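Local coordinates for protein 2,5-dihydroxypyridine 5,6-dioxygenase (Pseudomonas putida KT2440, PDB 7CUP) that catalyses the iron-dependent ring cleavage of 2,5-dihydroxypyridine by dioxygen to N-formylmaleamate, a step of aerobic nicotinate degradation, at residues G170-V175 with P199-A204. Sequence-based numbering, arbitrary orientation.
Sequences GQYPAV and PNEDSA
Q171 and N200 bring their backbones together, CA to CA 5.3 Å, where the loop linking strands 164-168 and 175-177 meets the type II beta turn from N200 to S203. No sheet pairing joins the two loops; each lends a side-chain amide oxygen to a backbone N-H of the other. N200 OD1 accepts from Q171 N at 2.8 Å, with the donor tilted from the carbonyl plane. In return Q171 OE1 takes the N-H of E201 at 2.9 Å, in a nearly straight bond of 175°. Glutamine suits this second bond by its length: CG stands anti to the backbone N (chi1 -164°) and the chain stays extended, carrying OE1 across to the turn. Asparagine, shorter, suits a partner close at hand, and N200 ND2 also donates to the carbonyl of L169, so both ends of its amide are engaged and its rotation is fixed. With an alanine here that amide is gone, which would probably leave the N-H of Q171 and the carbonyl of L169 without these partners. At G170 the backbone has a positive phi, and a beta carbon would collide with the carbonyl oxygen of L169, so glycine fits.

Y172 lays its ring beside the turn, its edge toward the carbonyl of P199, while CG of Q171 lies over one face, offset toward the rim. P199 itself leads inward: its side chain is about 7 Å from that of the iron ligand H265. E201 bends at chi2 to present its carboxylate to the phenol, ring and carboxylate planes 64° apart. Y172 OH points at E201 OE1, but their modelled separation of 2.4 Å is too short to be taken at face value.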
loop_
_atom_site.group_PDB
_atom_site.type_symbol
_atom_site.label_atom_id
_atom_site.label_comp_id
_atom_site.label_asym_id
_atom_site.label_seq_id
_atom_site.Cartn_x
_atom_site.Cartn_y
_atom_site.Cartn_z
ATOM N N GLY A 170 2.213 -51.433 -12.694
ATOM C CA GLY A 170 1.908 -52.338 -11.569
ATOM C C GLY A 170 2.682 -51.961 -10.322
ATOM O O GLY A 170 2.184 -52.147 -9.223
ATOM N N GLN A 171 3.881 -51.430 -10.466
ATOM C CA GLN A 171 4.713 -51.068 -9.305
ATOM C C GLN A 171 4.086 -49.881 -8.554
ATOM O O GLN A 171 4.351 -49.757 -7.321
ATOM C CB GLN A 171 6.140 -50.808 -9.780
ATOM C CG GLN A 171 7.168 -50.806 -8.658
ATOM C CD GLN A 171 8.579 -50.862 -9.190
ATOM O OE1 GLN A 171 8.805 -50.920 -10.404
ATOM N NE2 GLN A 171 9.539 -50.851 -8.277
ATOM N N TYR A 172 3.298 -49.023 -9.212
ATOM C CA TYR A 172 3.016 -47.673 -8.650
ATOM C C TYR A 172 1.535 -47.340 -8.700
ATOM O O TYR A 172 0.813 -47.766 -9.597
ATOM C CB TYR A 172 3.841 -46.611 -9.371
ATOM C CG TYR A 172 5.318 -46.678 -9.098
ATOM C CD1 TYR A 172 5.829 -46.389 -7.852
ATOM C CD2 TYR A 172 6.211 -47.036 -10.095
ATOM C CE1 TYR A 172 7.189 -46.455 -7.593
ATOM C CE2 TYR A 172 7.567 -47.129 -9.855
ATOM C CZ TYR A 172 8.061 -46.812 -8.607
ATOM O OH TYR A 172 9.404 -46.834 -8.373
ATOM N N PRO A 173 1.029 -46.515 -7.761
ATOM C CA PRO A 173 -0.400 -46.220 -7.727
ATOM C C PRO A 173 -0.839 -45.283 -8.871
ATOM O O PRO A 173 -0.003 -44.694 -9.499
ATOM C CB PRO A 173 -0.603 -45.586 -6.342
ATOM C CG PRO A 173 0.743 -45.041 -5.953
ATOM C CD PRO A 173 1.790 -45.811 -6.734
ATOM N N ALA A 174 -2.146 -45.198 -9.111
ATOM C CA ALA A 174 -2.844 -44.172 -9.914
ATOM C C ALA A 174 -3.082 -42.948 -9.012
ATOM O O ALA A 174 -3.471 -43.141 -7.866
ATOM C CB ALA A 174 -4.148 -44.741 -10.400
ATOM N N VAL A 175 -2.811 -41.735 -9.491
ATOM C CA VAL A 175 -3.133 -40.483 -8.754
ATOM C C VAL A 175 -4.098 -39.681 -9.615
ATOM O O VAL A 175 -3.886 -39.612 -10.834
ATOM C CB VAL A 175 -1.863 -39.703 -8.389
ATOM C CG1 VAL A 175 -2.180 -38.341 -7.787
ATOM C CG2 VAL A 175 -1.001 -40.507 -7.434
ATOM N N PRO A 199 5.659 -45.402 -14.702
ATOM C CA PRO A 199 6.041 -46.702 -15.254
ATOM C C PRO A 199 6.812 -47.509 -14.195
ATOM O O PRO A 199 7.452 -46.910 -13.313
ATOM C CB PRO A 199 6.967 -46.351 -16.423
ATOM C CG PRO A 199 7.536 -44.976 -16.061
ATOM C CD PRO A 199 6.459 -44.292 -15.240
ATOM N N ASN A 200 6.828 -48.836 -14.337
ATOM C CA ASN A 200 7.706 -49.720 -13.512
ATOM C C ASN A 200 9.149 -49.228 -13.622
ATOM O O ASN A 200 9.496 -48.652 -14.683
ATOM C CB ASN A 200 7.522 -51.188 -13.902
ATOM C CG ASN A 200 6.095 -51.630 -13.676
ATOM O OD1 ASN A 200 5.392 -51.055 -12.851
ATOM N ND2 ASN A 200 5.635 -52.602 -14.439
ATOM N N GLU A 201 9.957 -49.427 -12.573
ATOM C CA GLU A 201 11.365 -48.934 -12.522
ATOM C C GLU A 201 12.133 -49.543 -13.726
ATOM O O GLU A 201 11.884 -50.701 -14.078
ATOM C CB GLU A 201 11.938 -49.178 -11.113
ATOM C CG GLU A 201 12.837 -48.051 -10.575
ATOM C CD GLU A 201 12.208 -46.690 -10.280
ATOM O OE1 GLU A 201 10.967 -46.620 -10.229
ATOM O OE2 GLU A 201 12.965 -45.680 -10.101
ATOM N N ASP A 202 12.921 -48.730 -14.442
ATOM C CA ASP A 202 13.833 -49.099 -15.569
ATOM C C ASP A 202 13.125 -49.863 -16.697
ATOM O O ASP A 202 13.787 -50.687 -17.341
ATOM C CB ASP A 202 15.025 -49.905 -15.057
ATOM C CG ASP A 202 15.591 -49.350 -13.763
ATOM O OD1 ASP A 202 16.084 -48.179 -13.769
ATOM O OD2 ASP A 202 15.478 -50.070 -12.741
ATOM N N SER A 203 11.875 -49.528 -17.012
ATOM C CA SER A 203 11.007 -50.324 -17.917
ATOM C C SER A 203 10.524 -49.547 -19.141
ATOM O O SER A 203 10.296 -50.207 -20.156
ATOM C CB SER A 203 9.852 -50.845 -17.153
ATOM O OG SER A 203 10.327 -51.308 -15.901
ATOM N N ALA A 204 10.280 -48.234 -19.053
ATOM C CA ALA A 204 9.671 -47.477 -20.175
ATOM C C ALA A 204 10.600 -47.534 -21.389
ATOM O O ALA A 204 11.821 -47.365 -21.207
ATOM C CB ALA A 204 9.358 -46.050 -19.787
#